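Local structure of CRISPR-associated endoribonuclease Cas2 (Streptococcus pyogenes serotype M1, 4QR2) at residues T13-G16 against R17-R21; R21-A24 against K25-D29; C41-P45 against A46-D50; I58-E61 against K62-S65; Y69-G72 against K73-R77. The protein is a CRISPR-associated nuclease of the Cas2 family that forms a homodimer, probably uses magnesium, and probably joins a Cas1 homodimer in a heterotetramer for adaptive antiviral defence. All coordinates share one frame; numbering follows the deposited sequence.

Contact 1 of 5, residues T13-G16 against R17-R21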
loop_
_atom_site.group_PDB
_atom_site.type_symbol
_atom_site.label_atom_id
_atom_site.label_comp_id
_atom_site.label_asym_id
_atom_site.label_seq_id
_atom_site.Cartn_x
_atom_site.Cartn_y
_atom_site.Cartn_z
ATOM N N THR A 13 -11.704 -11.566 -8.784
ATOM C CA THR A 13 -12.601 -12.636 -8.387
ATOM C C THR A 13 -13.600 -12.060 -7.410
ATOM O O THR A 13 -13.195 -11.215 -6.649
ATOM C CB THR A 13 -11.799 -13.730 -7.646
ATOM O OG1 THR A 13 -11.211 -13.203 -6.465
ATOM C CG2 THR A 13 -10.629 -14.192 -8.552
ATOM N N PRO A 14 -14.871 -12.516 -7.447
ATOM C CA PRO A 14 -15.802 -12.025 -6.444
ATOM C C PRO A 14 -15.340 -12.443 -5.047
ATOM O O PRO A 14 -15.575 -11.693 -4.088
ATOM C CB PRO A 14 -17.155 -12.708 -6.817
ATOM C CG PRO A 14 -16.909 -13.551 -8.026
ATOM C CD PRO A 14 -15.577 -13.202 -8.566
ATOM N N ALA A 15 -14.722 -13.632 -4.909
ATOM C CA ALA A 15 -14.295 -14.004 -3.520
ATOM C C ALA A 15 -13.254 -13.053 -2.994
ATOM O O ALA A 15 -13.297 -12.687 -1.830
ATOM C CB ALA A 15 -13.800 -15.436 -3.452
ATOM N N GLY A 16 -12.314 -12.637 -3.876
ATOM C CA GLY A 16 -11.316 -11.671 -3.503
ATOM C C GLY A 16 -11.898 -10.315 -3.160
ATOM O O GLY A 16 -11.558 -9.742 -2.160
ATOM N N ARG A 17 -12.926 -9.910 -3.912
ATOM C CA ARG A 17 -13.573 -8.637 -3.608
ATOM C C ARG A 17 -14.313 -8.722 -2.285
ATOM O O ARG A 17 -14.348 -7.791 -1.510
ATOM C CB ARG A 17 -14.458 -8.178 -4.759
ATOM C CG ARG A 17 -13.739 -7.873 -6.082
ATOM C CD ARG A 17 -14.586 -7.144 -7.140
ATOM N NE ARG A 17 -15.766 -7.876 -7.563
ATOM C CZ ARG A 17 -15.719 -8.785 -8.528
ATOM N NH1 ARG A 17 -14.607 -9.007 -9.199
ATOM N NH2 ARG A 17 -16.792 -9.384 -8.917
ATOM N N LYS A 18 -14.891 -9.884 -1.987
ATOM C CA LYS A 18 -15.572 -10.097 -0.711
ATOM C C LYS A 18 -14.637 -10.029 0.466
ATOM O O LYS A 18 -14.895 -9.399 1.473
ATOM C CB LYS A 18 -16.326 -11.472 -0.719
ATOM C CG LYS A 18 -17.086 -11.719 0.557
ATOM C CD LYS A 18 -18.098 -12.852 0.363
ATOM C CE LYS A 18 -19.018 -13.014 1.545
ATOM N NZ LYS A 18 -19.615 -14.392 1.610
ATOM N N ARG A 19 -13.505 -10.683 0.334
ATOM C CA ARG A 19 -12.480 -10.560 1.352
ATOM C C ARG A 19 -12.053 -9.139 1.545
ATOM O O ARG A 19 -11.942 -8.697 2.683
ATOM C CB ARG A 19 -11.277 -11.428 1.021
ATOM C CG ARG A 19 -11.617 -12.926 1.079
ATOM C CD ARG A 19 -10.376 -13.873 1.116
ATOM N NE ARG A 19 -9.463 -13.810 0.005
ATOM C CZ ARG A 19 -9.656 -14.389 -1.181
ATOM N NH1 ARG A 19 -8.744 -14.263 -2.114
ATOM N NH2 ARG A 19 -10.786 -15.049 -1.470
ATOM N N LEU A 20 -11.874 -8.380 0.476
ATOM C CA LEU A 20 -11.482 -6.972 0.605
ATOM C C LEU A 20 -12.572 -6.199 1.318
ATOM O O LEU A 20 -12.285 -5.341 2.167
ATOM C CB LEU A 20 -11.158 -6.329 -0.756
ATOM C CG LEU A 20 -10.888 -4.822 -0.765
ATOM C CD1 LEU A 20 -9.681 -4.511 0.099
ATOM C CD2 LEU A 20 -10.686 -4.283 -2.183
ATOM N N ARG A 21 -13.844 -6.482 1.050
ATOM C CA ARG A 21 -14.917 -5.765 1.790
ATOM C C ARG A 21 -14.823 -6.045 3.277
ATOM O O ARG A 21 -15.007 -5.158 4.101
ATOM C CB ARG A 21 -16.293 -6.222 1.301
ATOM C CG ARG A 21 -16.697 -5.714 -0.102
ATOM C CD ARG A 21 -18.251 -5.837 -0.347
ATOM N NE ARG A 21 -18.692 -7.229 -0.400
ATOM C CZ ARG A 21 -18.564 -8.085 -1.440
ATOM N NH1 ARG A 21 -18.987 -9.308 -1.288
ATOM N NH2 ARG A 21 -18.020 -7.762 -2.561
HETATM O O HOH W 1 -18.051 -10.368 -4.148
#
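T13-G16 and R17-R21 meet locally, along the first turns of helix 14-27, where the chain enters the helix from the loop after strand 2-8. T13 is the N-cap. Its OG1 accepts from G16 N at 2.9 Å, with an N-H...O angle of 144°. The same OG1 is also hydrogen-bonded to N10 O, so the cap is tied back to the loop. Four backbone bonds follow, from R17 N to T13 O through L20 N to G16 O.

Two arginines fold back over the start of the helix. R17 has CG beside its backbone N (chi1 -64°) and bends at chi3, which turns its guanidinium over P14. P14 CA lies 3.7 Å above the guanidinium plane of R17, offset toward the rim. R17 NH1 is hydrogen-bonded to T11 O; a long, weak ion pair with E12 of the second subunit is added. R19 takes nearly the same bends and lays a guanidinium face over G16 CA. R19 NH2 lies 3.6 Å from A15 CB. The end of R19 is held chiefly by a salt bridge from R19 NE to D64 OD2. On the outer side, water 1 donates a hydrogen bond to P14 O at 2.8 Å and accepts from R21 NH2 at 3.1 Å. It meets the R21 guanidinium at its edge, in plane, while K18 CA lies over one face.

G16 and L20 are buried. R19 and L20 both touch Y7 of strand 2-8, L20 also touches N36, and R19 also reaches D60 and T63 in the loop before strand 65-71.

Contact 2 of 5, residues R21-A24 against K25-D29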
loop_
_atom_site.group_PDB
_atom_site.type_symbol
_atom_site.label_atom_id
_atom_site.label_comp_id
_atom_site.label_asym_id
_atom_site.label_seq_id
_atom_site.Cartn_x
_atom_site.Cartn_y
_atom_site.Cartn_z
ATOM N N ARG A 21 -13.844 -6.482 1.050
ATOM C CA ARG A 21 -14.917 -5.765 1.790
ATOM C C ARG A 21 -14.823 -6.045 3.277
ATOM O O ARG A 21 -15.007 -5.158 4.101
ATOM C CB ARG A 21 -16.293 -6.222 1.301
ATOM C CG ARG A 21 -16.697 -5.714 -0.102
ATOM C CD ARG A 21 -18.251 -5.837 -0.347
ATOM N NE ARG A 21 -18.692 -7.229 -0.400
ATOM C CZ ARG A 21 -18.564 -8.085 -1.440
ATOM N NH1 ARG A 21 -18.987 -9.308 -1.288
ATOM N NH2 ARG A 21 -18.020 -7.762 -2.561
ATOM N N HIS A 22 -14.496 -7.292 3.641
ATOM C CA HIS A 22 -14.417 -7.654 5.066
ATOM C C HIS A 22 -13.181 -7.087 5.721
ATOM O O HIS A 22 -13.275 -6.645 6.907
ATOM C CB HIS A 22 -14.387 -9.172 5.204
ATOM C CG HIS A 22 -15.670 -9.849 4.858
ATOM N ND1 HIS A 22 -15.748 -11.212 4.665
ATOM C CD2 HIS A 22 -16.885 -9.354 4.521
ATOM C CE1 HIS A 22 -16.982 -11.535 4.314
ATOM N NE2 HIS A 22 -17.702 -10.425 4.233
ATOM N N VAL A 23 -12.037 -7.126 5.001
ATOM C CA VAL A 23 -10.812 -6.402 5.445
ATOM C C VAL A 23 -11.075 -4.931 5.712
ATOM O O VAL A 23 -10.755 -4.370 6.788
ATOM C CB VAL A 23 -9.625 -6.641 4.507
ATOM C CG1 VAL A 23 -8.467 -5.734 4.842
ATOM C CG2 VAL A 23 -9.161 -8.116 4.655
ATOM N N ALA A 24 -11.744 -4.297 4.776
ATOM C CA ALA A 24 -11.995 -2.843 4.908
ATOM C C ALA A 24 -12.902 -2.579 6.056
ATOM O O ALA A 24 -12.658 -1.617 6.776
ATOM C CB ALA A 24 -12.638 -2.288 3.612
ATOM N N LYS A 25 -13.956 -3.397 6.220
ATOM C CA LYS A 25 -14.910 -3.194 7.285
ATOM C C LYS A 25 -14.216 -3.232 8.652
ATOM O O LYS A 25 -14.496 -2.407 9.589
ATOM C CB LYS A 25 -16.020 -4.224 7.212
ATOM C CG LYS A 25 -17.170 -3.963 8.144
ATOM C CD LYS A 25 -18.220 -5.036 7.955
ATOM C CE LYS A 25 -19.456 -4.779 8.819
ATOM N NZ LYS A 25 -19.273 -4.894 10.285
ATOM N N LEU A 26 -13.271 -4.133 8.772
ATOM C CA LEU A 26 -12.491 -4.248 9.994
ATOM C C LEU A 26 -11.573 -3.065 10.198
ATOM O O LEU A 26 -11.583 -2.499 11.309
ATOM C CB LEU A 26 -11.708 -5.564 9.997
ATOM C CG LEU A 26 -10.632 -5.752 11.085
ATOM C CD1 LEU A 26 -11.251 -5.694 12.400
ATOM C CD2 LEU A 26 -10.013 -7.136 10.969
ATOM N N CYS A 27 -10.812 -2.698 9.138
ATOM C CA CYS A 27 -9.738 -1.745 9.237
ATOM C C CYS A 27 -10.314 -0.350 9.463
ATOM O O CYS A 27 -9.714 0.410 10.220
ATOM C CB CYS A 27 -8.830 -1.730 8.097
ATOM S SG CYS A 27 -7.741 -3.175 8.029
ATOM N N VAL A 28 -11.521 -0.079 8.939
ATOM C CA VAL A 28 -12.058 1.286 9.066
ATOM C C VAL A 28 -12.635 1.507 10.436
ATOM O O VAL A 28 -13.083 2.621 10.765
ATOM C CB VAL A 28 -13.061 1.638 7.936
ATOM C CG1 VAL A 28 -12.395 1.550 6.567
ATOM C CG2 VAL A 28 -14.347 0.848 8.002
ATOM N N ASP A 29 -12.727 0.442 11.241
ATOM C CA ASP A 29 -13.057 0.633 12.617
ATOM C C ASP A 29 -11.881 1.205 13.424
ATOM O O ASP A 29 -12.092 1.615 14.593
ATOM C CB ASP A 29 -13.481 -0.679 13.250
ATOM C CG ASP A 29 -14.983 -0.956 13.149
ATOM O OD1 ASP A 29 -15.777 -0.051 12.825
ATOM O OD2 ASP A 29 -15.413 -2.109 13.458
#
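V23 and C27 touch one helical turn apart, near the C-terminal end of helix 14-27. The apolar contact is loose: V23 CG1 lies 4.2 Å from C27 SG. It depends on both first torsions. V23 CG1 stands opposite the backbone N (chi1 171°), while C27 SG stands beside its own backbone N (chi1 -73°) and turns back toward the preceding turn. C27 CB also lies 3.5 Å from V23 O.

The hydrogen bonds are those of the backbone. K25 N, L26 N, C27 N and V28 N donate in turn to R21 O, H22 O, V23 O and A24 O. The bond from C27 N to V23 O is 2.9 Å long and the donor sits nearly along the C=O axis. The other three donors are tilted from their carbonyl planes.

This is one of the two long helices of the ferredoxin-like fold, which pack side by side on one face of the antiparallel sheet. A24 and V23 are buried here, and with C27 they rest on F39 of strand 38-42. L26 instead reaches R54 and L55 of helix 45-58.

Side chains also pack on backbone oxygens. Both methyls of V28 face A24 O, with CG1 and CG2 each 3.2 Å from it. K25 CB lies 3.4 Å from R21 O, but the rest of this lysine runs outward to the exposed side of the helix.

Contact 3 of 5, residues C41-P45 against A46-D50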
loop_
_atom_site.group_PDB
_atom_site.type_symbol
_atom_site.label_atom_id
_atom_site.label_comp_id
_atom_site.label_asym_id
_atom_site.label_seq_id
_atom_site.Cartn_x
_atom_site.Cartn_y
_atom_site.Cartn_z
ATOM N N CYS A 41 -4.132 3.258 10.105
ATOM C CA CYS A 41 -4.849 2.833 11.317
ATOM C C CYS A 41 -4.127 3.360 12.542
ATOM O O CYS A 41 -2.928 3.503 12.560
ATOM C CB CYS A 41 -4.999 1.300 11.428
ATOM S SG CYS A 41 -6.000 0.599 10.143
ATOM N N SER A 42 -4.850 3.775 13.540
ATOM C CA SER A 42 -4.206 4.223 14.744
ATOM C C SER A 42 -4.700 3.253 15.821
ATOM O O SER A 42 -5.939 3.124 16.080
ATOM C CB SER A 42 -4.623 5.654 15.076
ATOM O OG SER A 42 -4.169 6.013 16.355
ATOM N N VAL A 43 -3.770 2.499 16.391
ATOM C CA VAL A 43 -4.137 1.379 17.264
ATOM C C VAL A 43 -3.250 1.293 18.459
ATOM O O VAL A 43 -2.070 1.609 18.378
ATOM C CB VAL A 43 -4.103 0.014 16.537
ATOM C CG1 VAL A 43 -5.269 -0.061 15.542
ATOM C CG2 VAL A 43 -2.775 -0.301 15.914
ATOM N N THR A 44 -3.822 0.782 19.537
ATOM C CA THR A 44 -2.985 0.388 20.685
ATOM C C THR A 44 -2.286 -0.929 20.402
ATOM O O THR A 44 -2.719 -1.692 19.556
ATOM C CB THR A 44 -3.806 0.191 21.957
ATOM O OG1 THR A 44 -4.777 -0.809 21.764
ATOM C CG2 THR A 44 -4.537 1.501 22.386
ATOM N N PRO A 45 -1.301 -1.273 21.206
ATOM C CA PRO A 45 -0.640 -2.567 20.972
ATOM C C PRO A 45 -1.586 -3.780 21.099
ATOM O O PRO A 45 -1.525 -4.700 20.225
ATOM C CB PRO A 45 0.484 -2.576 22.050
ATOM C CG PRO A 45 0.734 -1.120 22.289
ATOM C CD PRO A 45 -0.551 -0.411 22.148
ATOM N N ALA A 46 -2.458 -3.732 22.102
ATOM C CA ALA A 46 -3.559 -4.741 22.277
ATOM C C ALA A 46 -4.524 -4.793 21.094
ATOM O O ALA A 46 -4.860 -5.870 20.616
ATOM C CB ALA A 46 -4.321 -4.479 23.568
ATOM N N GLU A 47 -4.929 -3.617 20.581
ATOM C CA GLU A 47 -5.788 -3.585 19.399
ATOM C C GLU A 47 -5.060 -4.199 18.196
ATOM O O GLU A 47 -5.676 -4.919 17.398
ATOM C CB GLU A 47 -6.269 -2.159 19.059
ATOM C CG GLU A 47 -7.347 -1.686 20.023
ATOM C CD GLU A 47 -7.648 -0.203 19.881
ATOM O OE1 GLU A 47 -6.807 0.537 19.363
ATOM O OE2 GLU A 47 -8.720 0.215 20.379
ATOM N N PHE A 48 -3.768 -3.937 18.085
ATOM C CA PHE A 48 -3.018 -4.455 16.935
ATOM C C PHE A 48 -2.982 -5.960 16.960
ATOM O O PHE A 48 -3.213 -6.605 15.900
ATOM C CB PHE A 48 -1.652 -3.816 16.930
ATOM C CG PHE A 48 -0.809 -4.106 15.707
ATOM C CD1 PHE A 48 -1.346 -4.200 14.464
ATOM C CD2 PHE A 48 0.585 -4.266 15.854
ATOM C CE1 PHE A 48 -0.499 -4.408 13.361
ATOM C CE2 PHE A 48 1.416 -4.473 14.770
ATOM C CZ PHE A 48 0.823 -4.607 13.524
ATOM N N VAL A 49 -2.769 -6.534 18.157
ATOM C CA VAL A 49 -2.781 -8.007 18.304
ATOM C C VAL A 49 -4.154 -8.542 17.855
ATOM O O VAL A 49 -4.252 -9.511 17.097
ATOM C CB VAL A 49 -2.483 -8.517 19.724
ATOM C CG1 VAL A 49 -2.587 -10.040 19.751
ATOM C CG2 VAL A 49 -1.090 -8.109 20.171
ATOM N N ASP A 50 -5.210 -7.907 18.318
ATOM C CA ASP A 50 -6.578 -8.337 17.942
ATOM C C ASP A 50 -6.874 -8.200 16.505
ATOM O O ASP A 50 -7.367 -9.156 15.850
ATOM C CB ASP A 50 -7.594 -7.567 18.751
ATOM C CG ASP A 50 -8.983 -8.172 18.621
ATOM O OD1 ASP A 50 -9.162 -9.429 18.649
ATOM O OD2 ASP A 50 -9.883 -7.374 18.467
HETATM O O HOH W 2 -8.137 2.525 17.021
#
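The F48 ring meets V43 obliquely: V43 CG2 approaches neither squarely over its face nor at its edge. The closer touch is to the base of the side chain, with V43 CG2 3.8 Å from F48 CB. The F48 ring runs on past V43. There it makes an edge-to-face contact with F68 and a cation-pi contact with K52, and packs on E80 of the second subunit.

The other flat group is the E47 carboxylate. T44 N donates to E47 OE1 at 3.0 Å in a nearly straight bond (N-H...O 171°). It reaches the anti side of that oxygen, 31° out of the carboxylate plane. Water 2 donates to S42 O at 2.5 Å and, weakly, to the same OE1. V43 CA also lies 3.5 Å from E47 OE1.

In return, E47 N donates to T44 OG1 at 3.1 Å. T44 chi1 of 60° puts OG1 between the backbone N and the carbonyl carbon, where it faces the start of the helix. E47 CG lies beside its backbone N and the extended chain brings the carboxylate back to T44 N. The first helical backbone bonds run from F48 N to T44 O and from V49 N to P45 O.

V43 and F48 both pack on V3 of strand 2-8, joining the helix start to the sheet. The two reciprocal bonds between T44 and E47 make a capping box, with T44 as N-cap of helix 45-58.

Contact 4 of 5, residues I58-E61 against K62-S65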
loop_
_atom_site.group_PDB
_atom_site.type_symbol
_atom_site.label_atom_id
_atom_site.label_comp_id
_atom_site.label_asym_id
_atom_site.label_seq_id
_atom_site.Cartn_x
_atom_site.Cartn_y
_atom_site.Cartn_z
ATOM N N ILE A 58 -9.894 -13.702 8.092
ATOM C CA ILE A 58 -10.545 -13.210 6.838
ATOM C C ILE A 58 -9.772 -13.530 5.544
ATOM O O ILE A 58 -10.378 -13.880 4.523
ATOM C CB ILE A 58 -10.750 -11.684 6.887
ATOM C CG1 ILE A 58 -11.764 -11.357 7.997
ATOM C CG2 ILE A 58 -11.092 -11.145 5.462
ATOM C CD1 ILE A 58 -11.722 -9.971 8.562
ATOM N N ILE A 59 -8.453 -13.287 5.548
ATOM C CA ILE A 59 -7.691 -13.410 4.300
ATOM C C ILE A 59 -7.475 -14.842 3.939
ATOM O O ILE A 59 -7.672 -15.747 4.768
ATOM C CB ILE A 59 -6.354 -12.674 4.340
ATOM C CG1 ILE A 59 -5.347 -13.368 5.258
ATOM C CG2 ILE A 59 -6.598 -11.213 4.816
ATOM C CD1 ILE A 59 -3.987 -12.756 5.063
ATOM N N ASP A 60 -7.207 -15.049 2.668
ATOM C CA ASP A 60 -6.752 -16.378 2.201
ATOM C C ASP A 60 -5.234 -16.315 2.205
ATOM O O ASP A 60 -4.619 -15.598 1.401
ATOM C CB ASP A 60 -7.278 -16.687 0.813
ATOM C CG ASP A 60 -6.887 -18.097 0.340
ATOM O OD1 ASP A 60 -5.936 -18.691 0.888
ATOM O OD2 ASP A 60 -7.554 -18.637 -0.566
ATOM N N GLU A 61 -4.621 -16.958 3.195
ATOM C CA GLU A 61 -3.153 -16.853 3.342
ATOM C C GLU A 61 -2.322 -17.477 2.203
ATOM O O GLU A 61 -1.163 -17.097 2.013
ATOM C CB GLU A 61 -2.757 -17.391 4.740
ATOM C CG GLU A 61 -3.118 -16.387 5.847
ATOM C CD GLU A 61 -3.830 -16.994 7.072
ATOM O OE1 GLU A 61 -5.035 -16.676 7.294
ATOM O OE2 GLU A 61 -3.182 -17.768 7.820
ATOM N N LYS A 62 -2.916 -18.392 1.447
ATOM C CA LYS A 62 -2.274 -18.944 0.259
ATOM C C LYS A 62 -2.120 -17.951 -0.869
ATOM O O LYS A 62 -1.099 -17.969 -1.540
ATOM C CB LYS A 62 -3.033 -20.144 -0.267
ATOM C CG LYS A 62 -2.981 -21.310 0.690
ATOM C CD LYS A 62 -3.368 -22.612 0.021
ATOM C CE LYS A 62 -2.520 -23.748 0.592
ATOM N NZ LYS A 62 -3.005 -24.281 1.894
ATOM N N THR A 63 -3.108 -17.072 -1.058
ATOM C CA THR A 63 -3.123 -16.215 -2.209
ATOM C C THR A 63 -2.960 -14.750 -1.920
ATOM O O THR A 63 -2.697 -13.979 -2.849
ATOM C CB THR A 63 -4.450 -16.411 -2.989
ATOM O OG1 THR A 63 -5.561 -16.169 -2.104
ATOM C CG2 THR A 63 -4.587 -17.827 -3.428
ATOM N N ASP A 64 -3.253 -14.331 -0.676
ATOM C CA ASP A 64 -3.282 -12.911 -0.319
ATOM C C ASP A 64 -2.097 -12.620 0.591
ATOM O O ASP A 64 -1.561 -13.505 1.245
ATOM C CB ASP A 64 -4.531 -12.576 0.541
ATOM C CG ASP A 64 -5.884 -12.974 -0.105
ATOM O OD1 ASP A 64 -5.945 -13.492 -1.265
ATOM O OD2 ASP A 64 -6.887 -12.821 0.624
ATOM N N SER A 65 -1.764 -11.350 0.759
ATOM C CA SER A 65 -0.895 -10.937 1.867
ATOM C C SER A 65 -1.288 -9.601 2.474
ATOM O O SER A 65 -1.922 -8.803 1.798
ATOM C CB SER A 65 0.566 -10.861 1.453
ATOM O OG SER A 65 0.751 -9.837 0.535
HETATM O O HOH W 3 -8.032 -17.726 -2.815
#
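A tight turn in the loop between helix 45-58 and strand 65-71 brings D60 against K62, T63 and D64. D60 O accepts two backbone bonds. D64 N donates at 2.8 Å, nearly in line with the C=O, whereas T63 N donates at 3.2 Å from above the carbonyl plane.

Side chains tie the turn further. D60 N donates to D64 OD2 at 3.0 Å, from above the carboxylate plane. That same oxygen is also hydrogen-bonded to Y7 OH, and R19 is its third partner. Together the three hold this buried oxygen in place. T63 OG1 donates to D64 OD1 at 2.8 Å and helps fix the rotation of the carboxylate.

D60 carries its carboxylate opposite its backbone N (chi1 -177°), over the turn. Water 3 donates to both D60 OD2 and T63 OG1.

I59 packs on Y7 and on L82 of the second subunit. D64 lies about 6 Å, side chain to side chain, from D8, the predicted magnesium ligand. K62 N donates to D60 OD1 at 3.1 Å, on the anti side, and this i to i+2 bond makes an Asx turn.

Contact 5 of 5, residues Y69-G72 against K73-R77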
loop_
_atom_site.group_PDB
_atom_site.type_symbol
_atom_site.label_atom_id
_atom_site.label_comp_id
_atom_site.label_asym_id
_atom_site.label_seq_id
_atom_site.Cartn_x
_atom_site.Cartn_y
_atom_site.Cartn_z
ATOM N N TYR A 69 3.125 -1.426 8.186
ATOM C CA TYR A 69 4.262 -0.526 8.341
ATOM C C TYR A 69 4.004 0.355 9.515
ATOM O O TYR A 69 3.006 1.044 9.582
ATOM C CB TYR A 69 4.453 0.354 7.075
ATOM C CG TYR A 69 4.772 -0.457 5.823
ATOM C CD1 TYR A 69 3.811 -1.034 5.080
ATOM C CD2 TYR A 69 6.079 -0.578 5.423
ATOM C CE1 TYR A 69 4.146 -1.790 3.989
ATOM C CE2 TYR A 69 6.435 -1.260 4.313
ATOM C CZ TYR A 69 5.491 -1.870 3.587
ATOM O OH TYR A 69 5.830 -2.622 2.496
ATOM N N LEU A 70 4.848 0.222 10.537
ATOM C CA LEU A 70 4.785 1.068 11.713
ATOM C C LEU A 70 5.371 2.434 11.453
ATOM O O LEU A 70 6.583 2.626 11.381
ATOM C CB LEU A 70 5.518 0.373 12.869
ATOM C CG LEU A 70 4.645 -0.751 13.392
ATOM C CD1 LEU A 70 4.543 -2.064 12.583
ATOM C CD2 LEU A 70 5.205 -0.959 14.782
ATOM N N LEU A 71 4.529 3.416 11.348
ATOM C CA LEU A 71 4.977 4.761 10.980
ATOM C C LEU A 71 5.300 5.558 12.240
ATOM O O LEU A 71 4.714 5.361 13.308
ATOM C CB LEU A 71 3.897 5.465 10.181
ATOM C CG LEU A 71 3.452 4.669 8.936
ATOM C CD1 LEU A 71 2.504 5.518 8.133
ATOM C CD2 LEU A 71 4.559 4.214 8.031
ATOM N N GLY A 72 6.250 6.443 12.158
ATOM C CA GLY A 72 6.632 7.199 13.356
ATOM C C GLY A 72 5.654 8.326 13.630
ATOM O O GLY A 72 4.734 8.559 12.846
ATOM N N LYS A 73 5.889 9.062 14.721
ATOM C CA LYS A 73 5.106 10.267 15.011
ATOM C C LYS A 73 5.329 11.334 13.916
ATOM O O LYS A 73 6.436 11.461 13.359
ATOM C CB LYS A 73 5.465 10.830 16.389
ATOM C CG LYS A 73 5.130 9.871 17.522
ATOM C CD LYS A 73 5.691 10.348 18.848
ATOM C CE LYS A 73 5.230 9.447 19.993
ATOM N NZ LYS A 73 5.534 10.046 21.326
ATOM N N ASN A 74 4.262 12.075 13.610
ATOM C CA ASN A 74 4.226 13.050 12.506
ATOM C C ASN A 74 4.421 12.397 11.120
ATOM O O ASN A 74 4.826 13.032 10.150
ATOM C CB ASN A 74 5.199 14.223 12.774
ATOM C CG ASN A 74 4.852 14.992 14.056
ATOM O OD1 ASN A 74 3.678 15.296 14.331
ATOM N ND2 ASN A 74 5.862 15.276 14.863
ATOM N N TRP A 75 4.104 11.108 11.015
ATOM C CA TRP A 75 4.074 10.469 9.682
ATOM C C TRP A 75 3.135 11.291 8.701
ATOM O O TRP A 75 3.352 11.287 7.477
ATOM C CB TRP A 75 3.602 9.016 9.825
ATOM C CG TRP A 75 2.226 8.962 10.360
ATOM C CD1 TRP A 75 1.839 8.972 11.679
ATOM C CD2 TRP A 75 1.009 8.988 9.575
ATOM N NE1 TRP A 75 0.456 8.979 11.754
ATOM C CE2 TRP A 75 -0.067 8.992 10.473
ATOM C CE3 TRP A 75 0.747 9.014 8.187
ATOM C CZ2 TRP A 75 -1.408 9.016 10.026
ATOM C CZ3 TRP A 75 -0.547 9.030 7.740
ATOM C CH2 TRP A 75 -1.624 9.054 8.655
ATOM N N GLN A 76 2.168 12.052 9.265
ATOM C CA GLN A 76 1.161 12.801 8.492
ATOM C C GLN A 76 1.856 13.841 7.571
ATOM O O GLN A 76 1.377 14.130 6.481
ATOM C CB GLN A 76 0.125 13.468 9.429
ATOM C CG GLN A 76 -0.832 12.505 10.148
ATOM C CD GLN A 76 -1.726 13.169 11.217
ATOM O OE1 GLN A 76 -1.610 14.370 11.503
ATOM N NE2 GLN A 76 -2.632 12.379 11.813
ATOM N N ARG A 77 3.024 14.324 8.026
ATOM C CA ARG A 77 3.870 15.302 7.340
ATOM C C ARG A 77 4.882 14.670 6.407
ATOM O O ARG A 77 5.782 15.347 5.927
ATOM C CB ARG A 77 4.669 16.094 8.421
ATOM C CG ARG A 77 3.803 16.620 9.531
ATOM C CD ARG A 77 4.615 17.456 10.487
ATOM N NE ARG A 77 3.709 18.031 11.477
ATOM C CZ ARG A 77 4.086 18.723 12.544
ATOM N NH1 ARG A 77 5.376 18.948 12.773
ATOM N NH2 ARG A 77 3.162 19.188 13.394
#
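L71 and W75 pack against each other where the chain leaves strand 65-71. L71 CB lies 3.6 Å from W75 CB. Further out, L71 CD1 sits 3.9 Å from W75 CE3, and the leucine meets the indole obliquely.

G72 O comes to the edge of the same indole, in its plane, 3.1 Å from W75 CD1. This oxygen also accepts from W75 N at 3.2 Å. That bond is bent (N-H...O 135°), and its donor stands above the carbonyl plane. W75 chi1 of 62° sets CG between the backbone N and the carbonyl carbon, which turns the indole back toward L71 and brings its CD1 edge to G72 O. Q76 CG covers part of one ring face, 3.5 Å above the plane.

K73 and N74 occupy the corners of the turn. N74 has a positive phi (63°), and K73 O is hydrogen-bonded to R78. The 3-10 segment starts at W75.

L71 is held by backbone bonding to M2 and by packing on L4, both in strand 2-8; W75 also packs on M2. Across the dimer interface L71 meets L71 of the second subunit, and Y69 continues the sheet into that chain as an antiparallel ladder. The G72-W75 bond closes a type II beta turn.

In the fold
All five contacts are local, and none is fully buried. Contacts 1 and 2 share helix 14-27: contact 1 is its polar, arginine-rich start, contact 2 its more apolar later turns. Contact 3 opens helix 45-58, and contact 4 follows that helix. Contacts 1 and 3 both cap a helix with threonine, but only contact 3 has the reciprocal glutamate bond. Contacts 1 and 4 are joined by the R19-D64 salt bridge, whereas contacts 2 and 4 meet through V23 and I58. Contact 5 is the surface turn, about 26 Å from contact 4 between centres. Contacts 4 and 5 bracket strand 65-71, and both touch the second subunit.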